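Long-range contacts in VP1 (Merkel cell polyomavirus, PDB 4FMH), which forms, as pentamers, the outer shell of the viral capsid and carries the jelly-roll domain that binds sialylated glycans at the cell surface: residues Thr47-Leu52 against Lys64-Ala69; Pro163-Thr168 against Asn194-Val199; Val148-Thr153 against Lys177-Asp182. All coordinates share one frame; numbering follows the deposited sequence.

Contact 1: Thr47-Leu52 against Lys64-Ala69. With SIA (N-acetyl-alpha-neuraminic acid), chain U.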
loop_
_atom_site.group_PDB
_atom_site.type_symbol
_atom_site.label_atom_id
_atom_site.label_comp_id
_atom_site.label_asym_id
_atom_site.label_seq_id
_atom_site.Cartn_x
_atom_site.Cartn_y
_atom_site.Cartn_z
ATOM N N THR B 47 -25.163 -15.077 -7.553
ATOM C CA THR B 47 -23.978 -14.317 -7.077
ATOM C C THR B 47 -22.944 -14.034 -8.172
ATOM O O THR B 47 -21.850 -13.537 -7.887
ATOM C CB THR B 47 -23.304 -14.880 -5.765
ATOM O OG1 THR B 47 -22.472 -16.005 -6.076
ATOM C CG2 THR B 47 -24.346 -15.264 -4.713
ATOM N N TYR B 48 -23.316 -14.327 -9.417
ATOM C CA TYR B 48 -22.489 -14.031 -10.586
ATOM C C TYR B 48 -23.283 -13.262 -11.649
ATOM O O TYR B 48 -24.522 -13.161 -11.582
ATOM C CB TYR B 48 -21.947 -15.322 -11.225
ATOM C CG TYR B 48 -21.065 -16.168 -10.343
ATOM C CD1 TYR B 48 -19.672 -16.046 -10.399
ATOM C CD2 TYR B 48 -21.615 -17.114 -9.467
ATOM C CE1 TYR B 48 -18.849 -16.827 -9.594
ATOM C CE2 TYR B 48 -20.796 -17.907 -8.661
ATOM C CZ TYR B 48 -19.418 -17.749 -8.732
ATOM O OH TYR B 48 -18.604 -18.518 -7.940
ATOM N N THR B 49 -22.558 -12.725 -12.623
ATOM C CA THR B 49 -23.147 -12.228 -13.854
ATOM C C THR B 49 -23.160 -13.393 -14.845
ATOM O O THR B 49 -22.707 -14.500 -14.521
ATOM C CB THR B 49 -22.314 -11.077 -14.476
ATOM O OG1 THR B 49 -21.004 -11.556 -14.813
ATOM C CG2 THR B 49 -22.200 -9.895 -13.525
ATOM N N TYR B 50 -23.681 -13.150 -16.047
ATOM C CA TYR B 50 -23.382 -14.025 -17.179
ATOM C C TYR B 50 -22.028 -13.603 -17.760
ATOM O O TYR B 50 -21.246 -12.919 -17.091
ATOM C CB TYR B 50 -24.497 -13.984 -18.241
ATOM C CG TYR B 50 -25.742 -14.784 -17.895
ATOM C CD1 TYR B 50 -25.829 -15.524 -16.710
ATOM C CD2 TYR B 50 -26.821 -14.836 -18.782
ATOM C CE1 TYR B 50 -26.964 -16.270 -16.408
ATOM C CE2 TYR B 50 -27.960 -15.576 -18.490
ATOM C CZ TYR B 50 -28.026 -16.288 -17.302
ATOM O OH TYR B 50 -29.153 -17.021 -17.015
ATOM N N ASP B 51 -21.740 -13.996 -18.993
ATOM C CA ASP B 51 -20.437 -13.687 -19.575
ATOM C C ASP B 51 -20.378 -12.264 -20.110
ATOM O O ASP B 51 -21.210 -11.851 -20.920
ATOM C CB ASP B 51 -20.068 -14.722 -20.642
ATOM C CG ASP B 51 -20.039 -16.132 -20.086
ATOM O OD1 ASP B 51 -20.512 -17.057 -20.781
ATOM O OD2 ASP B 51 -19.556 -16.316 -18.942
ATOM N N LEU B 52 -19.395 -11.515 -19.627
ATOM C CA LEU B 52 -19.217 -10.124 -20.017
ATOM C C LEU B 52 -18.329 -10.040 -21.252
ATOM O O LEU B 52 -17.202 -10.542 -21.257
ATOM C CB LEU B 52 -18.622 -9.318 -18.854
ATOM C CG LEU B 52 -19.542 -9.169 -17.635
ATOM C CD1 LEU B 52 -18.727 -8.981 -16.363
ATOM C CD2 LEU B 52 -20.543 -8.031 -17.817
ATOM N N LYS B 64 -29.899 -7.885 -18.406
ATOM C CA LYS B 64 -30.033 -7.723 -16.951
ATOM C C LYS B 64 -28.988 -8.520 -16.185
ATOM O O LYS B 64 -28.473 -8.054 -15.162
ATOM C CB LYS B 64 -31.403 -8.205 -16.468
ATOM C CG LYS B 64 -32.596 -7.378 -16.879
ATOM C CD LYS B 64 -33.858 -7.899 -16.176
ATOM C CE LYS B 64 -34.066 -9.398 -16.415
ATOM N NZ LYS B 64 -34.667 -10.062 -15.230
ATOM N N GLU B 65 -28.690 -9.723 -16.677
ATOM C CA GLU B 65 -27.787 -10.645 -15.983
ATOM C C GLU B 65 -26.341 -10.145 -15.960
ATOM O O GLU B 65 -25.522 -10.659 -15.207
ATOM C CB GLU B 65 -27.854 -12.044 -16.596
ATOM C CG GLU B 65 -29.155 -12.809 -16.319
ATOM C CD GLU B 65 -30.344 -12.349 -17.160
ATOM O OE1 GLU B 65 -30.150 -11.666 -18.197
ATOM O OE2 GLU B 65 -31.487 -12.679 -16.775
ATOM N N ASN B 66 -26.047 -9.131 -16.775
ATOM C CA ASN B 66 -24.706 -8.555 -16.848
ATOM C C ASN B 66 -24.578 -7.194 -16.171
ATOM O O ASN B 66 -23.592 -6.470 -16.382
ATOM C CB ASN B 66 -24.233 -8.492 -18.302
ATOM C CG ASN B 66 -23.705 -9.827 -18.797
ATOM O OD1 ASN B 66 -23.593 -10.790 -18.031
ATOM N ND2 ASN B 66 -23.383 -9.895 -20.080
ATOM N N LEU B 67 -25.563 -6.873 -15.333
ATOM C CA LEU B 67 -25.632 -5.577 -14.675
ATOM C C LEU B 67 -25.727 -5.709 -13.142
ATOM O O LEU B 67 -26.835 -5.623 -12.574
ATOM C CB LEU B 67 -26.809 -4.762 -15.248
ATOM C CG LEU B 67 -26.764 -4.466 -16.763
ATOM C CD1 LEU B 67 -28.095 -3.927 -17.291
ATOM C CD2 LEU B 67 -25.606 -3.515 -17.128
ATOM N N PRO B 68 -24.568 -5.929 -12.464
ATOM C CA PRO B 68 -24.563 -5.951 -10.999
ATOM C C PRO B 68 -25.210 -4.687 -10.442
ATOM O O PRO B 68 -25.008 -3.583 -10.973
ATOM C CB PRO B 68 -23.067 -6.009 -10.644
ATOM C CG PRO B 68 -22.448 -6.706 -11.821
ATOM C CD PRO B 68 -23.225 -6.199 -13.019
ATOM N N ALA B 69 -26.006 -4.862 -9.398
ATOM C CA ALA B 69 -26.792 -3.776 -8.841
ATOM C C ALA B 69 -26.559 -3.684 -7.334
ATOM O O ALA B 69 -26.046 -4.623 -6.723
ATOM C CB ALA B 69 -28.279 -3.997 -9.157
HETATM C C1 SIA U . -18.497 -21.079 -22.293
HETATM C C2 SIA U . -19.577 -22.025 -21.763
HETATM C C3 SIA U . -19.569 -21.988 -20.223
HETATM C C4 SIA U . -20.204 -20.732 -19.616
HETATM C C5 SIA U . -21.573 -20.446 -20.229
HETATM C C6 SIA U . -21.533 -20.468 -21.762
HETATM C C7 SIA U . -22.958 -20.353 -22.334
HETATM C C8 SIA U . -23.025 -19.959 -23.817
HETATM C C9 SIA U . -22.665 -21.094 -24.771
HETATM C C10 SIA U . -23.164 -19.049 -18.983
HETATM C C11 SIA U . -23.494 -17.661 -18.533
HETATM N N5 SIA U . -22.050 -19.171 -19.713
HETATM O O1A SIA U . -17.454 -20.905 -21.617
HETATM O O1B SIA U . -18.659 -20.504 -23.398
HETATM O O4 SIA U . -20.363 -20.876 -18.192
HETATM O O6 SIA U . -20.889 -21.664 -22.254
HETATM O O7 SIA U . -23.677 -21.571 -22.096
HETATM O O8 SIA U . -24.345 -19.498 -24.148
HETATM O O9 SIA U . -21.307 -20.915 -25.180
HETATM O O10 SIA U . -23.880 -19.995 -18.697
#

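Contact 2: Pro163-Thr168 against Asn194-Val199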
loop_
_atom_site.group_PDB
_atom_site.type_symbol
_atom_site.label_atom_id
_atom_site.label_comp_id
_atom_site.label_asym_id
_atom_site.label_seq_id
_atom_site.Cartn_x
_atom_site.Cartn_y
_atom_site.Cartn_z
ATOM N N PRO B 163 -33.770 -2.932 -15.236
ATOM C CA PRO B 163 -33.408 -2.144 -14.059
ATOM C C PRO B 163 -33.784 -0.670 -14.230
ATOM O O PRO B 163 -34.177 -0.257 -15.318
ATOM C CB PRO B 163 -31.886 -2.289 -14.013
ATOM C CG PRO B 163 -31.495 -2.417 -15.436
ATOM C CD PRO B 163 -32.603 -3.201 -16.097
ATOM N N ILE B 164 -33.660 0.111 -13.161
ATOM C CA ILE B 164 -33.855 1.554 -13.246
ATOM C C ILE B 164 -32.543 2.218 -13.653
ATOM O O ILE B 164 -31.537 2.082 -12.966
ATOM C CB ILE B 164 -34.384 2.142 -11.917
ATOM C CG1 ILE B 164 -35.799 1.613 -11.642
ATOM C CG2 ILE B 164 -34.387 3.684 -11.966
ATOM C CD1 ILE B 164 -36.128 1.490 -10.182
ATOM N N THR B 165 -32.562 2.926 -14.780
ATOM C CA THR B 165 -31.376 3.630 -15.269
ATOM C C THR B 165 -31.718 5.092 -15.574
ATOM O O THR B 165 -32.814 5.550 -15.255
ATOM C CB THR B 165 -30.748 2.924 -16.505
ATOM O OG1 THR B 165 -31.685 2.920 -17.589
ATOM C CG2 THR B 165 -30.349 1.476 -16.175
ATOM N N ILE B 166 -30.773 5.823 -16.163
ATOM C CA ILE B 166 -30.934 7.259 -16.384
ATOM C C ILE B 166 -32.128 7.577 -17.291
ATOM O O ILE B 166 -32.900 8.498 -17.008
ATOM C CB ILE B 166 -29.626 7.918 -16.906
ATOM C CG1 ILE B 166 -28.505 7.783 -15.859
ATOM C CG2 ILE B 166 -29.859 9.395 -17.247
ATOM C CD1 ILE B 166 -27.171 8.453 -16.254
ATOM N N GLU B 167 -32.285 6.813 -18.369
ATOM C CA GLU B 167 -33.436 6.990 -19.263
ATOM C C GLU B 167 -34.762 6.873 -18.491
ATOM O O GLU B 167 -35.712 7.613 -18.763
ATOM C CB GLU B 167 -33.384 6.000 -20.440
ATOM C CG GLU B 167 -34.491 6.215 -21.482
ATOM C CD GLU B 167 -34.248 5.484 -22.802
ATOM O OE1 GLU B 167 -33.147 4.920 -23.005
ATOM O OE2 GLU B 167 -35.175 5.478 -23.641
ATOM N N THR B 168 -34.807 5.958 -17.522
ATOM C CA THR B 168 -35.976 5.792 -16.658
ATOM C C THR B 168 -36.345 7.085 -15.922
ATOM O O THR B 168 -37.509 7.473 -15.903
ATOM C CB THR B 168 -35.775 4.664 -15.615
ATOM O OG1 THR B 168 -35.159 3.531 -16.241
ATOM C CG2 THR B 168 -37.118 4.251 -14.995
ATOM N N ASN B 194 -31.996 -3.480 -8.364
ATOM C CA ASN B 194 -32.557 -2.792 -9.534
ATOM C C ASN B 194 -31.847 -1.526 -10.017
ATOM O O ASN B 194 -32.210 -0.965 -11.056
ATOM C CB ASN B 194 -34.043 -2.494 -9.325
ATOM C CG ASN B 194 -34.932 -3.477 -10.043
ATOM O OD1 ASN B 194 -35.230 -3.311 -11.232
ATOM N ND2 ASN B 194 -35.363 -4.516 -9.330
ATOM N N TYR B 195 -30.846 -1.076 -9.270
ATOM C CA TYR B 195 -30.095 0.102 -9.655
ATOM C C TYR B 195 -28.682 -0.351 -10.006
ATOM O O TYR B 195 -27.920 -0.715 -9.109
ATOM C CB TYR B 195 -30.083 1.128 -8.517
ATOM C CG TYR B 195 -31.419 1.811 -8.315
ATOM C CD1 TYR B 195 -32.391 1.260 -7.481
ATOM C CD2 TYR B 195 -31.710 3.007 -8.967
ATOM C CE1 TYR B 195 -33.626 1.888 -7.298
ATOM C CE2 TYR B 195 -32.939 3.645 -8.796
ATOM C CZ TYR B 195 -33.890 3.078 -7.961
ATOM O OH TYR B 195 -35.103 3.702 -7.789
ATOM N N PRO B 196 -28.344 -0.378 -11.315
ATOM C CA PRO B 196 -27.023 -0.892 -11.703
ATOM C C PRO B 196 -25.879 -0.027 -11.186
ATOM O O PRO B 196 -25.930 1.204 -11.246
ATOM C CB PRO B 196 -27.057 -0.872 -13.237
ATOM C CG PRO B 196 -28.537 -0.899 -13.591
ATOM C CD PRO B 196 -29.182 -0.076 -12.491
ATOM N N ILE B 197 -24.857 -0.701 -10.678
ATOM C CA ILE B 197 -23.653 -0.061 -10.194
ATOM C C ILE B 197 -22.960 0.773 -11.284
ATOM O O ILE B 197 -22.489 1.886 -11.009
ATOM C CB ILE B 197 -22.708 -1.117 -9.589
ATOM C CG1 ILE B 197 -23.364 -1.747 -8.346
ATOM C CG2 ILE B 197 -21.323 -0.523 -9.271
ATOM C CD1 ILE B 197 -22.781 -3.114 -7.955
ATOM N N GLU B 198 -22.922 0.260 -12.519
ATOM C CA GLU B 198 -22.240 0.963 -13.613
ATOM C C GLU B 198 -22.993 2.218 -14.078
ATOM O O GLU B 198 -22.490 2.989 -14.899
ATOM C CB GLU B 198 -21.963 0.022 -14.797
ATOM C CG GLU B 198 -23.175 -0.236 -15.715
ATOM C CD GLU B 198 -22.784 -0.991 -16.985
ATOM O OE1 GLU B 198 -22.060 -2.001 -16.871
ATOM O OE2 GLU B 198 -23.200 -0.578 -18.090
ATOM N N VAL B 199 -24.194 2.421 -13.546
ATOM C CA VAL B 199 -24.988 3.592 -13.898
ATOM C C VAL B 199 -25.047 4.614 -12.757
ATOM O O VAL B 199 -25.066 5.820 -13.006
ATOM C CB VAL B 199 -26.432 3.202 -14.297
ATOM C CG1 VAL B 199 -27.269 4.449 -14.561
ATOM C CG2 VAL B 199 -26.428 2.288 -15.516
#

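Contact 3: Val148-Thr153 against Lys177-Asp182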
loop_
_atom_site.group_PDB
_atom_site.type_symbol
_atom_site.label_atom_id
_atom_site.label_comp_id
_atom_site.label_asym_id
_atom_site.label_seq_id
_atom_site.Cartn_x
_atom_site.Cartn_y
_atom_site.Cartn_z
ATOM N N VAL B 148 -22.594 7.405 -16.770
ATOM C CA VAL B 148 -22.218 6.192 -17.480
ATOM C C VAL B 148 -20.976 6.366 -18.351
ATOM O O VAL B 148 -20.673 7.468 -18.816
ATOM C CB VAL B 148 -23.379 5.637 -18.335
ATOM C CG1 VAL B 148 -24.537 5.196 -17.440
ATOM C CG2 VAL B 148 -23.839 6.674 -19.364
ATOM N N LEU B 149 -20.265 5.258 -18.556
ATOM C CA LEU B 149 -19.133 5.202 -19.469
ATOM C C LEU B 149 -19.535 5.630 -20.883
ATOM O O LEU B 149 -18.839 6.427 -21.515
ATOM C CB LEU B 149 -18.552 3.786 -19.490
ATOM C CG LEU B 149 -17.182 3.584 -20.147
ATOM C CD1 LEU B 149 -16.063 4.113 -19.265
ATOM C CD2 LEU B 149 -16.958 2.108 -20.442
ATOM N N ASP B 150 -20.670 5.124 -21.361
ATOM C CA ASP B 150 -21.098 5.368 -22.738
ATOM C C ASP B 150 -22.589 5.705 -22.779
ATOM O O ASP B 150 -23.428 4.852 -22.481
ATOM C CB ASP B 150 -20.765 4.134 -23.593
ATOM C CG ASP B 150 -21.183 4.273 -25.056
ATOM O OD1 ASP B 150 -21.686 5.345 -25.470
ATOM O OD2 ASP B 150 -21.000 3.273 -25.796
ATOM N N TYR B 151 -22.911 6.942 -23.159
ATOM C CA TYR B 151 -24.305 7.407 -23.166
ATOM C C TYR B 151 -25.166 6.668 -24.195
ATOM O O TYR B 151 -26.396 6.670 -24.094
ATOM C CB TYR B 151 -24.395 8.927 -23.385
ATOM C CG TYR B 151 -24.510 9.346 -24.837
ATOM C CD1 TYR B 151 -25.761 9.539 -25.433
ATOM C CD2 TYR B 151 -23.373 9.525 -25.620
ATOM C CE1 TYR B 151 -25.871 9.914 -26.767
ATOM C CE2 TYR B 151 -23.471 9.900 -26.949
ATOM C CZ TYR B 151 -24.721 10.093 -27.517
ATOM O OH TYR B 151 -24.814 10.461 -28.835
ATOM N N GLN B 152 -24.516 6.046 -25.178
ATOM C CA GLN B 152 -25.228 5.327 -26.239
ATOM C C GLN B 152 -25.644 3.909 -25.850
ATOM O O GLN B 152 -26.362 3.250 -26.604
ATOM C CB GLN B 152 -24.414 5.323 -27.538
ATOM C CG GLN B 152 -24.278 6.701 -28.170
ATOM C CD GLN B 152 -23.553 6.693 -29.510
ATOM O OE1 GLN B 152 -22.837 5.753 -29.844
ATOM N NE2 GLN B 152 -23.740 7.751 -30.279
ATOM N N THR B 153 -25.209 3.453 -24.673
ATOM C CA THR B 153 -25.610 2.152 -24.145
ATOM C C THR B 153 -27.141 2.071 -24.028
ATOM O O THR B 153 -27.790 2.998 -23.519
ATOM C CB THR B 153 -24.969 1.872 -22.761
ATOM O OG1 THR B 153 -23.548 2.099 -22.821
ATOM C CG2 THR B 153 -25.226 0.438 -22.327
ATOM N N LYS B 177 -24.079 14.433 -22.276
ATOM C CA LYS B 177 -23.856 15.015 -20.946
ATOM C C LYS B 177 -23.899 13.990 -19.808
ATOM O O LYS B 177 -23.369 14.242 -18.725
ATOM C CB LYS B 177 -24.816 16.179 -20.671
ATOM C CG LYS B 177 -26.265 15.782 -20.432
ATOM C CD LYS B 177 -27.088 16.956 -19.883
ATOM C CE LYS B 177 -27.265 18.060 -20.910
ATOM N NZ LYS B 177 -27.808 19.302 -20.293
ATOM N N ASN B 178 -24.518 12.838 -20.063
ATOM C CA ASN B 178 -24.602 11.763 -19.070
ATOM C C ASN B 178 -23.332 10.928 -18.959
ATOM O O ASN B 178 -23.259 9.980 -18.164
ATOM C CB ASN B 178 -25.813 10.873 -19.343
ATOM C CG ASN B 178 -27.099 11.629 -19.236
ATOM O OD1 ASN B 178 -27.854 11.722 -20.201
ATOM N ND2 ASN B 178 -27.354 12.202 -18.062
ATOM N N GLN B 179 -22.334 11.288 -19.760
ATOM C CA GLN B 179 -20.985 10.787 -19.545
ATOM C C GLN B 179 -20.266 11.649 -18.493
ATOM O O GLN B 179 -19.235 11.249 -17.950
ATOM C CB GLN B 179 -20.216 10.717 -20.873
ATOM C CG GLN B 179 -20.502 9.438 -21.655
ATOM C CD GLN B 179 -20.107 9.501 -23.132
ATOM O OE1 GLN B 179 -20.650 8.761 -23.953
ATOM N NE2 GLN B 179 -19.160 10.367 -23.467
ATOM N N GLY B 180 -20.827 12.824 -18.219
ATOM C CA GLY B 180 -20.385 13.692 -17.124
ATOM C C GLY B 180 -21.476 13.793 -16.070
ATOM O O GLY B 180 -22.412 12.988 -16.058
ATOM N N LEU B 181 -21.360 14.773 -15.180
ATOM C CA LEU B 181 -22.378 14.980 -14.152
ATOM C C LEU B 181 -23.537 15.801 -14.711
ATOM O O LEU B 181 -23.381 16.993 -14.999
ATOM C CB LEU B 181 -21.786 15.651 -12.906
ATOM C CG LEU B 181 -22.574 15.518 -11.591
ATOM C CD1 LEU B 181 -21.717 15.962 -10.416
ATOM C CD2 LEU B 181 -23.903 16.299 -11.619
ATOM N N ASP B 182 -24.689 15.145 -14.870
ATOM C CA ASP B 182 -25.942 15.815 -15.242
ATOM C C ASP B 182 -26.820 15.872 -13.985
ATOM O O ASP B 182 -27.215 14.834 -13.463
ATOM C CB ASP B 182 -26.639 15.047 -16.373
ATOM C CG ASP B 182 -28.065 15.545 -16.675
ATOM O OD1 ASP B 182 -28.475 16.635 -16.228
ATOM O OD2 ASP B 182 -28.788 14.815 -17.386
HETATM O O HOH W 1 -18.274 8.852 -18.644
HETATM O O HOH W 2 -20.575 7.754 -26.435
#

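Contact 1: Thr47-Leu52 against Lys64-Ala69
T49 and Y50 lie against E65, N66 and P68 where two parts of one long surface loop of the jelly-roll meet, and this contact shows how a receptor site can be built on a loop packed against itself. In the tight part T49, L52 and P68 are buried: T49 CG2 meets P68 CG at 3.6 Å, and T49 and L52 also rest on strand 269-287. N66 closes this patch from a partly exposed position, L52 CD2 sliding past it to within 3.8 Å of its CB. The backbone closes here too, with Y50 N donating to E65 O (3.2 Å).

On the more open side, Y50, E65 and D51 are partly exposed. E65 runs alongside Y50, pointing the same way; its CB sits over one ring face, 3.8 Å from the centroid, in a CH-pi contact. With Y50 CG anti to its own carbonyl carbon (chi1 -77°), the ring lies beside that methylene and also comes obliquely within 3.7 Å, at CD1, of C11 on the sialic acid. N66 ND2 meets D51 O from above its carbonyl plane at 3.0 Å, in a bent bond (143°).

D51 OD1 accepts from N5 of the sugar at 2.8 Å, while OD2 is salt-bridged to K264, which itself bonds the sugar. This chemistry is consistent with recognition of the N-acetyl group through its amide and methyl, on backbone held by E65 and N66.

Contact 2: Pro163-Thr168 against Asn194-Val199
I164, V199 and N194 lose the most surface where the chain entering helix 166-170 meets the loop between strands 186-189 and 200-202, a good example of a junction with very few polar links. I164 dominates. Its side chain lies alongside Y195, pointing the same way, and its CB stands over one face of the ring, 4.2 Å from the centroid and 27° off the normal. The two branches share the work: with CG1 anti to the carbonyl carbon (chi1 -66°), CG2 falls anti to the backbone N and reaches CE2 of Y195 at 3.5 Å, whereas CD1 extends to the phenol end, 3.5 Å from CZ of Y195. The Y195 hydroxyl is bonded to D190, and its ring meets W200 edge-to-face.

V199 points toward the helix start and divides its methyls, CG1 touching I166 CG1 at 3.8 Å and CG2 facing the methyl of T165. N194 contributes its backbone O, which accepts from I164 N at 2.8 Å, and its OD1 also touches P163. Between these residues P163 and P196 cross at about a right angle, CB of P163 lying 3.7 Å from CG of P196.

Within 163-168, T165 N donates to T168 OG1 at 3.0 Å, closing the first turn of the helix. One direct hydrogen bond set among aliphatic, proline and ring surfaces implies that the helix start and the loop are held chiefly by apolar packing.

Contact 3: Val148-Thr153 against Lys177-Asp182
Q179 has CG anti to its carbonyl carbon (chi1 -84°) and an extended chain beyond it, which carries its amide across to the D150-T153 turn; D150, its CG anti to the backbone N (chi1 179°), sends its carboxylate back over the same turn. The motif is an Asx turn inside a type I beta turn, set in a loop of the jelly-roll domain, and it illustrates how one glutamine can bridge a short 3-10 segment and a turn.

D150 OD1 accepts from Q152 N at 2.9 Å, met from above the carboxylate plane, and D150 O takes both the backbone N and the OG1 of T153, which approach from the same face. The turn thereby presents Y151 N to the glutamine. Q179 OE1 receives it at 3.0 Å, in the carbonyl plane on a lone pair, with a nearly straight bond of 176°. The same oxygen lies in plane at the edge of the Y151 ring, 3.3 Å from CD2, while Q152 CG covers one ring face. Nearer its backbone, the CG of Q179 lies 3.4 Å from L149 O.

At the other end the backbones close directly: V148 N donates to N178 O at 3.0 Å. V148 CG2 rests against that same oxygen, and N178 ND2 donates to the anti lone pair of D182 OD2.

A neighbouring subunit adds to the network: NE2 of Q179 donates to the backbone oxygens of Y46 and N44 of that subunit, whose N44 side chain also bonds the Y151 hydroxyl, so the bridging glutamine belongs to the pentamer interface as well. Between the backbones one water donates to both V148 O, at 2.8 Å, and Q179 O.

Along the chain, contact 1 closes before the other two begin, whereas contacts 2 and 3 cross, their segments alternating. Contacts 1 and 2 have centres about 13 Å apart and join where P68 O meets I197 N, a probable hydrogen bond; contacts 2 and 3, about 12 Å apart, meet through V148 against V199 and N178 against I166. Contacts 1 and 3 do not touch within one chain. Contact 1 precedes strand 71-76 of the larger sheet, while contacts 2 and 3, with the start of helix 166-170, occupy connections around the small sheet 186-189/142-146/200-202. Each touches a neighbouring copy, and Y48 of contact 1 bonds L149 of contact 3 in another copy, linking VP1 chains of the pentamer.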